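Bm4233, isoform b (Brugia malayi, PDB 6ANY) is a venom allergen-like protein of the CAP superfamily that probably binds sterols and is a vaccine candidate for lymphatic filariasis. Local coordinates at residues A[79-85]-A[160-166]; A[19-24]-A[104-108]. One frame throughout, in Å; residues are numbered along the deposited sequence.

Contact 1. Residues A[79-85]-A[160-166]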
loop_
_atom_site.group_PDB
_atom_site.type_symbol
_atom_site.label_atom_id
_atom_site.label_comp_id
_atom_site.label_asym_id
_atom_site.label_seq_id
_atom_site.Cartn_x
_atom_site.Cartn_y
_atom_site.Cartn_z
ATOM N N ILE A 79 -5.085 -4.316 -11.420
ATOM C CA ILE A 79 -4.962 -3.294 -10.390
ATOM C C ILE A 79 -5.349 -3.868 -9.044
ATOM O O ILE A 79 -6.432 -4.414 -8.904
ATOM C CB ILE A 79 -5.800 -2.027 -10.770
ATOM C CG1 ILE A 79 -5.086 -1.236 -11.880
ATOM C CG2 ILE A 79 -6.070 -1.106 -9.601
ATOM C CD1 ILE A 79 -6.009 -0.883 -13.043
ATOM N N GLY A 80 -4.487 -3.649 -8.029
ATOM C CA GLY A 80 -4.809 -3.986 -6.655
ATOM C C GLY A 80 -5.686 -2.944 -5.995
ATOM O O GLY A 80 -5.630 -1.785 -6.381
ATOM N N GLU A 81 -6.456 -3.336 -4.962
ATOM C CA GLU A 81 -7.298 -2.354 -4.252
ATOM C C GLU A 81 -7.366 -2.590 -2.774
ATOM O O GLU A 81 -7.593 -3.679 -2.371
ATOM C CB GLU A 81 -8.717 -2.320 -4.853
ATOM C CG GLU A 81 -9.686 -1.336 -4.166
ATOM C CD GLU A 81 -11.035 -1.366 -4.822
ATOM O OE1 GLU A 81 -11.828 -2.291 -4.492
ATOM O OE2 GLU A 81 -11.300 -0.529 -5.713
ATOM N N ASN A 82 -7.154 -1.546 -1.955
ATOM C CA ASN A 82 -7.263 -1.589 -0.508
ATOM C C ASN A 82 -8.325 -0.534 -0.124
ATOM O O ASN A 82 -8.370 0.547 -0.702
ATOM C CB ASN A 82 -5.936 -1.265 0.147
ATOM C CG ASN A 82 -4.973 -2.482 0.277
ATOM O OD1 ASN A 82 -5.408 -3.633 0.187
ATOM N ND2 ASN A 82 -3.705 -2.212 0.677
ATOM N N VAL A 83 -9.171 -0.866 0.855
ATOM C CA VAL A 83 -10.319 -0.080 1.289
ATOM C C VAL A 83 -10.242 0.144 2.777
ATOM O O VAL A 83 -9.993 -0.761 3.525
ATOM C CB VAL A 83 -11.644 -0.832 1.007
ATOM C CG1 VAL A 83 -12.786 -0.002 1.468
ATOM C CG2 VAL A 83 -11.778 -1.207 -0.505
ATOM N N TYR A 84 -10.403 1.399 3.195
ATOM C CA TYR A 84 -10.375 1.773 4.612
ATOM C C TYR A 84 -11.528 2.726 4.912
ATOM O O TYR A 84 -11.856 3.560 4.109
ATOM C CB TYR A 84 -9.036 2.427 4.975
ATOM C CG TYR A 84 -9.009 3.222 6.281
ATOM C CD1 TYR A 84 -8.682 2.630 7.460
ATOM C CD2 TYR A 84 -9.312 4.584 6.303
ATOM C CE1 TYR A 84 -8.663 3.343 8.671
ATOM C CE2 TYR A 84 -9.312 5.317 7.489
ATOM C CZ TYR A 84 -8.948 4.725 8.651
ATOM O OH TYR A 84 -8.967 5.462 9.829
ATOM N N ALA A 85 -12.143 2.581 6.080
ATOM C CA ALA A 85 -13.167 3.514 6.564
ATOM C C ALA A 85 -13.019 3.847 8.052
ATOM O O ALA A 85 -12.467 3.083 8.842
ATOM C CB ALA A 85 -14.560 3.009 6.318
ATOM N N LEU A 160 -15.583 8.593 6.877
ATOM C CA LEU A 160 -14.449 8.793 6.025
ATOM C C LEU A 160 -14.161 7.514 5.345
ATOM O O LEU A 160 -14.109 6.486 6.009
ATOM C CB LEU A 160 -13.249 9.225 6.816
ATOM C CG LEU A 160 -11.827 8.834 6.406
ATOM C CD1 LEU A 160 -11.457 9.495 5.084
ATOM C CD2 LEU A 160 -10.847 9.334 7.467
ATOM N N ILE A 161 -13.932 7.592 4.022
ATOM C CA ILE A 161 -13.549 6.422 3.231
ATOM C C ILE A 161 -12.268 6.724 2.484
ATOM O O ILE A 161 -12.183 7.704 1.778
ATOM C CB ILE A 161 -14.667 6.050 2.177
ATOM C CG1 ILE A 161 -16.019 5.700 2.836
ATOM C CG2 ILE A 161 -14.220 4.965 1.204
ATOM C CD1 ILE A 161 -16.282 4.246 3.050
ATOM N N ALA A 162 -11.314 5.829 2.546
ATOM C CA ALA A 162 -10.117 5.983 1.757
ATOM C C ALA A 162 -9.915 4.737 0.874
ATOM O O ALA A 162 -9.984 3.626 1.348
ATOM C CB ALA A 162 -8.934 6.192 2.658
ATOM N N ILE A 163 -9.648 4.949 -0.397
ATOM C CA ILE A 163 -9.447 3.869 -1.354
ATOM C C ILE A 163 -8.073 4.046 -2.020
ATOM O O ILE A 163 -7.745 5.093 -2.508
ATOM C CB ILE A 163 -10.523 3.874 -2.470
ATOM C CG1 ILE A 163 -11.960 3.977 -1.887
ATOM C CG2 ILE A 163 -10.328 2.683 -3.381
ATOM C CD1 ILE A 163 -12.440 2.833 -1.080
ATOM N N CYS A 164 -7.274 2.999 -2.010
ATOM C CA CYS A 164 -5.976 3.025 -2.682
ATOM C C CYS A 164 -5.958 1.927 -3.721
ATOM O O CYS A 164 -6.383 0.787 -3.432
ATOM C CB CYS A 164 -4.825 2.915 -1.694
ATOM S SG CYS A 164 -4.424 4.373 -0.730
ATOM N N HIS A 165 -5.480 2.291 -4.907
ATOM C CA HIS A 165 -5.202 1.388 -6.037
ATOM C C HIS A 165 -3.717 1.216 -6.314
ATOM O O HIS A 165 -2.937 2.168 -6.250
ATOM C CB HIS A 165 -5.878 1.895 -7.292
ATOM C CG HIS A 165 -7.354 1.671 -7.293
ATOM N ND1 HIS A 165 -8.180 2.134 -8.289
ATOM C CD2 HIS A 165 -8.147 0.996 -6.432
ATOM C CE1 HIS A 165 -9.413 1.746 -8.054
ATOM N NE2 HIS A 165 -9.416 1.034 -6.944
ATOM N N TYR A 166 -3.336 -0.013 -6.639
ATOM C CA TYR A 166 -1.914 -0.386 -6.782
ATOM C C TYR A 166 -1.690 -1.068 -8.088
ATOM O O TYR A 166 -2.509 -1.880 -8.505
ATOM C CB TYR A 166 -1.488 -1.337 -5.672
ATOM C CG TYR A 166 -1.846 -0.875 -4.252
ATOM C CD1 TYR A 166 -3.140 -0.929 -3.791
ATOM C CD2 TYR A 166 -0.871 -0.382 -3.400
ATOM C CE1 TYR A 166 -3.458 -0.505 -2.507
ATOM C CE2 TYR A 166 -1.172 0.055 -2.162
ATOM C CZ TYR A 166 -2.460 -0.010 -1.700
ATOM O OH TYR A 166 -2.641 0.427 -0.409
#
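Glu81 and His165 stand side by side, a non-hydrogen-bonded pair of the antiparallel strands 80-85 and 160-166, in the central sheet of the CAP alpha-beta-alpha sandwich. His165 NE2 donates a hydrogen bond to Glu81 OE2 at 2.7 Å; the oxygen accepts through its anti lone pair, and the carboxylate and imidazole are nearly coplanar. Glu81 reaches it with CG anti to the backbone N (chi1 179°), which sets Glu81 CG at the edge of the imidazole, beside CD2. Ile79 CG2 sits over one face of the imidazole, a CH-pi contact 4.2 Å from the centroid. Farther along the side of the sheet that carries Glu81 and His165, Val83 CG1 packs on Ile163 CD1.

The other face carries Asn82, Tyr84, Ala162, Cys164 and Tyr166. Tyr84 sets its ring edge against Ala162 CB. Backbone bonds run in both directions at the pairs Gly80-Tyr166, Asn82-Cys164 and Tyr84-Ala162, fixing the register.

Outside the pair, Glu81 OE1 bonds to His70 ND1 and OE2 also to Ser71, while Ser58 holds His165 ND1, so the imidazole is gripped at both nitrogens. Cys164 is tied to Cys148 by a disulfide. Asn82 ND2, also bonded to His134 O, donates to Tyr166 OH at 3.0 Å, with the hydroxyl oxygen 28° out of the amide plane.

Contact 2. Residues A[19-24]-A[104-108]; sequences QNNKFR and GKSWW
Phe23 and Trp108 stack face to face where helix 10-28 packs beside helix 99-108, within the helical layer on one side of the CAP sandwich. The segments 19-24 and 104-108 run roughly the same way, their axes inclined at 31° and still 11.1 Å apart at closest approach. Large side chains bridge that distance, without a hydrogen bond between the segments.

The phenyl ring lies against the five-membered ring of the indole, centroids 4.0 Å apart and planes 18° from parallel. Phe23 CB lies over the six-membered ring of the Trp108 indole, almost on the ring normal and 3.4 Å from the centroid, a close CH-pi contact. One indole face therefore receives both the Phe23 ring and the carbon that carries it. The two side chains overlap head to tail, each coming from its own helix. Trp108 swings its indole away from its own backbone N (chi1 -166°), which carries it across to helix 10-28 and brings the indole atom CH2 up to Phe23 CB. Phe135 meets the indole edge-to-face, and Met138 touches both Phe23 and Trp108, so helix 133-138 also borders the stack.

Gln19 makes the third large contribution, one turn before Phe23. Its extended chain runs nearly perpendicular to that of Lys105, and its amide is held by a bond from NE2 to Thr101 O. Lys105 turns its ammonium to Glu102, leaving its aliphatic part for the contact. Gly104, without a side chain, lets the amide come close to the backbone: Gln19 OE1 lies 3.6 Å from Gly104 CA, while NE2 rests 3.5 Å from Lys105 CG.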
loop_
_atom_site.group_PDB
_atom_site.type_symbol
_atom_site.label_atom_id
_atom_site.label_comp_id
_atom_site.label_asym_id
_atom_site.label_seq_id
_atom_site.Cartn_x
_atom_site.Cartn_y
_atom_site.Cartn_z
ATOM N N GLN A 19 4.994 7.382 3.556
ATOM C CA GLN A 19 4.686 6.339 4.557
ATOM C C GLN A 19 4.819 4.901 4.016
ATOM O O GLN A 19 5.437 4.050 4.647
ATOM C CB GLN A 19 3.277 6.514 5.204
ATOM C CG GLN A 19 2.884 5.379 6.143
ATOM C CD GLN A 19 1.413 5.420 6.553
ATOM O OE1 GLN A 19 0.528 5.363 5.684
ATOM N NE2 GLN A 19 1.142 5.515 7.855
ATOM N N ASN A 20 4.205 4.630 2.887
ATOM C CA ASN A 20 4.204 3.262 2.332
ATOM C C ASN A 20 5.645 2.843 1.958
ATOM O O ASN A 20 6.006 1.725 2.184
ATOM C CB ASN A 20 3.265 3.177 1.127
ATOM C CG ASN A 20 2.772 1.748 0.844
ATOM O OD1 ASN A 20 1.704 1.610 0.205
ATOM N ND2 ASN A 20 3.566 0.679 1.228
ATOM N N ASN A 21 6.474 3.784 1.504
ATOM C CA ASN A 21 7.843 3.494 1.116
ATOM C C ASN A 21 8.694 3.335 2.355
ATOM O O ASN A 21 9.608 2.515 2.382
ATOM C CB ASN A 21 8.449 4.563 0.243
ATOM C CG ASN A 21 8.048 4.464 -1.174
ATOM O OD1 ASN A 21 7.754 3.352 -1.691
ATOM N ND2 ASN A 21 7.961 5.615 -1.828
ATOM N N LYS A 22 8.444 4.133 3.372
ATOM C CA LYS A 22 9.095 3.906 4.676
ATOM C C LYS A 22 8.813 2.503 5.248
ATOM O O LYS A 22 9.740 1.795 5.694
ATOM C CB LYS A 22 8.666 4.946 5.695
ATOM C CG LYS A 22 9.182 4.670 7.101
ATOM C CD LYS A 22 8.932 5.908 7.968
ATOM C CE LYS A 22 9.334 5.745 9.437
ATOM N NZ LYS A 22 9.662 7.051 10.080
ATOM N N PHE A 23 7.538 2.107 5.216
ATOM C CA PHE A 23 7.174 0.762 5.606
ATOM C C PHE A 23 7.964 -0.276 4.845
ATOM O O PHE A 23 8.470 -1.215 5.439
ATOM C CB PHE A 23 5.668 0.503 5.435
ATOM C CG PHE A 23 4.797 1.147 6.497
ATOM C CD1 PHE A 23 5.257 1.354 7.784
ATOM C CD2 PHE A 23 3.503 1.496 6.209
ATOM C CE1 PHE A 23 4.439 1.931 8.760
ATOM C CE2 PHE A 23 2.664 2.068 7.161
ATOM C CZ PHE A 23 3.119 2.267 8.445
ATOM N N ARG A 24 8.022 -0.111 3.532
ATOM C CA ARG A 24 8.687 -1.060 2.677
ATOM C C ARG A 24 10.141 -1.167 2.993
ATOM O O ARG A 24 10.665 -2.264 3.102
ATOM C CB ARG A 24 8.468 -0.683 1.223
ATOM C CG ARG A 24 7.120 -1.182 0.731
ATOM C CD ARG A 24 6.619 -0.376 -0.442
ATOM N NE ARG A 24 7.108 -0.857 -1.731
ATOM C CZ ARG A 24 6.569 -1.831 -2.463
ATOM N NH1 ARG A 24 5.440 -2.430 -2.085
ATOM N NH2 ARG A 24 7.107 -2.126 -3.658
ATOM N N GLY A 104 -3.083 3.508 5.891
ATOM C CA GLY A 104 -1.882 2.705 5.598
ATOM C C GLY A 104 -1.500 2.031 6.869
ATOM O O GLY A 104 -1.142 0.869 6.878
ATOM N N LYS A 105 -1.636 2.723 7.976
ATOM C CA LYS A 105 -1.315 2.123 9.308
ATOM C C LYS A 105 -2.274 0.964 9.613
ATOM O O LYS A 105 -1.877 -0.091 10.113
ATOM C CB LYS A 105 -1.440 3.163 10.407
ATOM C CG LYS A 105 -0.178 3.940 10.659
ATOM C CD LYS A 105 -0.437 5.264 11.357
ATOM C CE LYS A 105 -0.928 5.020 12.755
ATOM N NZ LYS A 105 -1.462 6.317 13.273
ATOM N N SER A 106 -3.514 1.137 9.261
ATOM C CA SER A 106 -4.516 0.120 9.489
ATOM C C SER A 106 -4.270 -1.125 8.646
ATOM O O SER A 106 -4.144 -2.199 9.150
ATOM C CB SER A 106 -5.897 0.657 9.206
ATOM O OG SER A 106 -6.808 -0.384 9.309
ATOM N N TRP A 107 -4.106 -0.946 7.372
ATOM C CA TRP A 107 -3.749 -2.080 6.458
ATOM C C TRP A 107 -2.450 -2.768 6.856
ATOM O O TRP A 107 -2.352 -4.021 6.921
ATOM C CB TRP A 107 -3.660 -1.588 5.007
ATOM C CG TRP A 107 -4.956 -0.965 4.519
ATOM C CD1 TRP A 107 -6.190 -1.268 4.941
ATOM C CD2 TRP A 107 -5.108 0.099 3.556
ATOM N NE1 TRP A 107 -7.154 -0.512 4.261
ATOM C CE2 TRP A 107 -6.501 0.348 3.412
ATOM C CE3 TRP A 107 -4.221 0.861 2.812
ATOM C CZ2 TRP A 107 -7.004 1.327 2.559
ATOM C CZ3 TRP A 107 -4.716 1.826 1.971
ATOM C CH2 TRP A 107 -6.110 2.066 1.882
ATOM N N TRP A 108 -1.460 -1.941 7.129
ATOM C CA TRP A 108 -0.131 -2.435 7.466
ATOM C C TRP A 108 -0.135 -3.183 8.783
ATOM O O TRP A 108 0.646 -4.164 8.944
ATOM C CB TRP A 108 0.890 -1.296 7.490
ATOM C CG TRP A 108 2.291 -1.818 7.492
ATOM C CD1 TRP A 108 3.042 -2.170 8.609
ATOM C CD2 TRP A 108 3.110 -2.115 6.343
ATOM N NE1 TRP A 108 4.268 -2.638 8.192
ATOM C CE2 TRP A 108 4.337 -2.610 6.820
ATOM C CE3 TRP A 108 2.921 -2.023 4.966
ATOM C CZ2 TRP A 108 5.376 -2.937 5.979
ATOM C CZ3 TRP A 108 3.963 -2.363 4.138
ATOM C CH2 TRP A 108 5.147 -2.847 4.642
#

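How the contacts relate
Contact 1 lies in the central sheet and contact 2 in the helical layer packed on one of its faces, their centres about 13 Å apart. The segments alternate along the chain, 19-24, 79-85, 104-108, 160-166, so the two long-range connections of the CAP fold interleave, each spanning more than 70 residues. Strand 80-87 leads on to helix 99-108, which joins the two layers. Trp107 makes the junction: it belongs to the helix of contact 2 but turns to the sheet, where its NE1 probably hydrogen-bonds to Val83 O at 2.9 Å. Its indole also packs on Tyr84 and Tyr166, whereas the next residue, Trp108, faces helix 10-28.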